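Local coordinates for lysozyme (Penaeus vannamei, PDB 6UKC), which probably hydrolyses the beta-1,4 linkages between N-acetylmuramic acid and N-acetylglucosamine in bacterial peptidoglycan, and those in chitodextrins, as a C-type lysozyme of glycosyl hydrolase family 22, at residues A[27-32]-A[109-114]. Sequence-based numbering, arbitrary orientation.
Sequences IKNWVC and KGYSAW
The W30 indole takes Y111 CE1 over one face and W114 CH2 at its edge, while Y111 has N29 CB above one ring face and W30 CZ3 lies over one face of the W114 ring. This buried aromatic cluster of the C-type lysozyme fold joins helix 24-38 to the turn that leads into helix 115-121, W114 being the N-cap residue of the latter. Two edge-to-face pairs, the second offset, build it. Y111 presents its edge to the six-membered ring of W30, centroids 4.9 Å apart and planes at 79°; W30 in turn points its edge at the W114 face, W30 CZ3 coming within 3.5 Å of W114 CH2. N29 CB makes a CH-pi contact over the face of Y111, 3.9 Å from the ring centroid and 22° off the normal. The N29 amide is stacked over the CE2 side of the phenol, N29 CG 3.7 Å from Y111 CE2 and the planes 23° apart, while ND2 bonds to the carbonyl of D25. W114 NE1 is likewise satisfied, by the carbonyl of F58, whose ring also meets W30. Within the turn, K109 O accepts from both S112 N and S112 OG, the hydroxyl bond to K109 O measuring 2.7 Å and lying in the carbonyl plane.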
ATOM      1  N   ILE A  27      -0.399  -9.710   5.209  1.00 16.55           N
ATOM      2  CA  ILE A  27       0.260  -8.771   6.169  1.00 16.46           C
ATOM      3  C   ILE A  27       1.742  -8.618   5.779  1.00 17.54           C
ATOM      4  O   ILE A  27       2.185  -7.456   5.533  1.00 17.38           O
ATOM      5  CB  ILE A  27       0.075  -9.189   7.636  1.00 16.52           C
ATOM      6  CG1 ILE A  27      -1.364  -8.943   8.112  1.00 16.76           C
ATOM      7  CG2 ILE A  27       1.081  -8.480   8.539  1.00 16.71           C
ATOM      8  CD1 ILE A  27      -1.714  -9.649   9.399  1.00 16.32           C
ATOM      9  N   LYS A  28       2.482  -9.728   5.647  1.00 18.76           N
ATOM     10  CA  LYS A  28       3.951  -9.620   5.394  1.00 19.28           C
ATOM     11  C   LYS A  28       4.176  -8.789   4.123  1.00 18.14           C
ATOM     12  O   LYS A  28       5.142  -7.983   4.090  1.00 18.02           O
ATOM     13  CB  LYS A  28       4.615 -10.999   5.319  1.00 19.65           C
ATOM     14  CG  LYS A  28       4.216 -11.872   4.140  1.00 20.49           C
ATOM     15  CD  LYS A  28       4.642 -13.302   4.350  1.00 20.75           C
ATOM     16  CE  LYS A  28       4.645 -14.131   3.085  1.00 20.84           C
ATOM     17  NZ  LYS A  28       5.004 -15.538   3.414  1.00 21.84           N
ATOM     18  N   ASN A  29       3.295  -8.944   3.130  1.00 17.14           N
ATOM     19  CA  ASN A  29       3.406  -8.208   1.847  1.00 16.48           C
ATOM     20  C   ASN A  29       3.055  -6.731   2.082  1.00 16.78           C
ATOM     21  O   ASN A  29       3.774  -5.873   1.531  1.00 16.18           O
ATOM     22  CB  ASN A  29       2.596  -8.877   0.737  1.00 17.51           C
ATOM     23  CG  ASN A  29       3.333 -10.051   0.121  1.00 17.42           C
ATOM     24  OD1 ASN A  29       4.408  -9.871  -0.424  1.00 16.69           O
ATOM     25  ND2 ASN A  29       2.804 -11.260   0.256  1.00 18.03           N
ATOM     26  N   TRP A  30       1.987  -6.409   2.824  1.00 16.71           N
ATOM     27  CA  TRP A  30       1.594  -4.978   2.950  1.00 16.82           C
ATOM     28  C   TRP A  30       2.635  -4.255   3.821  1.00 17.15           C
ATOM     29  O   TRP A  30       3.034  -3.110   3.467  1.00 18.31           O
ATOM     30  CB  TRP A  30       0.145  -4.797   3.452  1.00 16.88           C
ATOM     31  CG  TRP A  30      -0.923  -5.180   2.471  1.00 17.03           C
ATOM     32  CD1 TRP A  30      -1.989  -5.999   2.724  1.00 18.20           C
ATOM     33  CD2 TRP A  30      -1.083  -4.731   1.103  1.00 17.67           C
ATOM     34  NE1 TRP A  30      -2.782  -6.118   1.610  1.00 18.92           N
ATOM     35  CE2 TRP A  30      -2.253  -5.355   0.596  1.00 17.70           C
ATOM     36  CE3 TRP A  30      -0.360  -3.883   0.250  1.00 16.88           C
ATOM     37  CZ2 TRP A  30      -2.706  -5.160  -0.706  1.00 17.09           C
ATOM     38  CZ3 TRP A  30      -0.796  -3.704  -1.047  1.00 16.94           C
ATOM     39  CH2 TRP A  30      -1.961  -4.322  -1.512  1.00 17.69           C
ATOM     40  N   VAL A  31       3.106  -4.885   4.899  1.00 16.62           N
ATOM     41  CA  VAL A  31       4.141  -4.262   5.785  1.00 16.10           C
ATOM     42  C   VAL A  31       5.389  -3.900   4.950  1.00 16.17           C
ATOM     43  O   VAL A  31       5.913  -2.727   5.046  1.00 15.71           O
ATOM     44  CB  VAL A  31       4.479  -5.200   6.956  1.00 15.51           C
ATOM     45  CG1 VAL A  31       5.703  -4.744   7.728  1.00 14.96           C
ATOM     46  CG2 VAL A  31       3.285  -5.376   7.895  1.00 15.31           C
ATOM     47  N   CYS A  32       5.882  -4.860   4.169  1.00 16.69           N
ATOM     48  CA  CYS A  32       7.104  -4.688   3.346  1.00 16.72           C
ATOM     49  C   CYS A  32       6.889  -3.517   2.370  1.00 16.58           C
ATOM     50  O   CYS A  32       7.811  -2.620   2.279  1.00 14.77           O
ATOM     51  CB  CYS A  32       7.469  -5.957   2.592  1.00 16.85           C
ATOM     52  SG  CYS A  32       9.096  -5.831   1.814  1.00 17.84           S
ATOM     53  N   LYS A 109       0.622 -12.117  -9.210  1.00 31.49           N
ATOM     54  CA  LYS A 109       1.441 -10.955  -9.667  1.00 30.17           C
ATOM     55  C   LYS A 109       0.813  -9.625  -9.205  1.00 27.48           C
ATOM     56  O   LYS A 109       1.283  -8.570  -9.641  1.00 24.93           O
ATOM     57  CB  LYS A 109       1.642 -11.052 -11.180  1.00 33.84           C
ATOM     58  CG  LYS A 109       2.198 -12.398 -11.650  1.00 38.95           C
ATOM     59  CD  LYS A 109       3.441 -12.305 -12.523  1.00 43.78           C
ATOM     60  CE  LYS A 109       3.460 -11.060 -13.388  1.00 48.65           C
ATOM     61  NZ  LYS A 109       4.546 -11.110 -14.390  1.00 51.94           N
ATOM     62  N   GLY A 110      -0.162  -9.663  -8.287  1.00 26.12           N
ATOM     63  CA  GLY A 110      -0.954  -8.492  -7.858  1.00 23.65           C
ATOM     64  C   GLY A 110      -0.079  -7.374  -7.309  1.00 21.90           C
ATOM     65  O   GLY A 110      -0.349  -6.183  -7.596  1.00 19.48           O
ATOM     66  N   TYR A 111       0.955  -7.707  -6.543  1.00 19.95           N
ATOM     67  CA  TYR A 111       1.755  -6.669  -5.840  1.00 20.14           C
ATOM     68  C   TYR A 111       2.779  -6.020  -6.777  1.00 19.45           C
ATOM     69  O   TYR A 111       3.384  -5.028  -6.351  1.00 21.07           O
ATOM     70  CB  TYR A 111       2.435  -7.253  -4.610  1.00 18.66           C
ATOM     71  CG  TYR A 111       1.492  -7.773  -3.560  1.00 17.93           C
ATOM     72  CD1 TYR A 111       0.770  -6.912  -2.750  1.00 17.52           C
ATOM     73  CD2 TYR A 111       1.382  -9.130  -3.315  1.00 17.30           C
ATOM     74  CE1 TYR A 111      -0.071  -7.382  -1.752  1.00 16.04           C
ATOM     75  CE2 TYR A 111       0.542  -9.614  -2.322  1.00 17.64           C
ATOM     76  CZ  TYR A 111      -0.186  -8.740  -1.533  1.00 17.24           C
ATOM     77  OH  TYR A 111      -0.992  -9.232  -0.535  1.00 17.89           O
ATOM     78  N   SER A 112       2.949  -6.533  -8.000  1.00 18.98           N
ATOM     79  CA  SER A 112       3.957  -6.043  -8.975  1.00 18.86           C
ATOM     80  C   SER A 112       3.598  -4.630  -9.462  1.00 19.93           C
ATOM     81  O   SER A 112       4.445  -4.022 -10.119  1.00 21.74           O
ATOM     82  CB  SER A 112       4.169  -7.015 -10.107  1.00 19.22           C
ATOM     83  OG  SER A 112       3.069  -7.040 -10.997  1.00 20.99           O
ATOM     84  N   ALA A 113       2.433  -4.087  -9.075  1.00 21.02           N
ATOM     85  CA  ALA A 113       2.002  -2.688  -9.332  1.00 19.63           C
ATOM     86  C   ALA A 113       2.849  -1.701  -8.516  1.00 20.03           C
ATOM     87  O   ALA A 113       2.861  -0.502  -8.874  1.00 17.80           O
ATOM     88  CB  ALA A 113       0.539  -2.519  -9.013  1.00 20.03           C
ATOM     89  N   TRP A 114       3.553  -2.180  -7.485  1.00 19.53           N
ATOM     90  CA  TRP A 114       4.400  -1.342  -6.589  1.00 19.68           C
ATOM     91  C   TRP A 114       5.885  -1.490  -6.936  1.00 20.58           C
ATOM     92  O   TRP A 114       6.392  -2.632  -6.910  1.00 18.15           O
ATOM     93  CB  TRP A 114       4.148  -1.708  -5.127  1.00 18.66           C
ATOM     94  CG  TRP A 114       2.895  -1.105  -4.580  1.00 17.43           C
ATOM     95  CD1 TRP A 114       2.779   0.117  -3.982  1.00 16.68           C
ATOM     96  CD2 TRP A 114       1.584  -1.690  -4.576  1.00 16.62           C
ATOM     97  NE1 TRP A 114       1.481   0.332  -3.616  1.00 16.38           N
ATOM     98  CE2 TRP A 114       0.731  -0.764  -3.947  1.00 16.68           C
ATOM     99  CE3 TRP A 114       1.053  -2.908  -5.004  1.00 16.95           C
ATOM    100  CZ2 TRP A 114      -0.627  -1.012  -3.767  1.00 16.48           C
ATOM    101  CZ3 TRP A 114      -0.286  -3.151  -4.823  1.00 16.68           C
ATOM    102  CH2 TRP A 114      -1.112  -2.215  -4.208  1.00 16.17           C
TER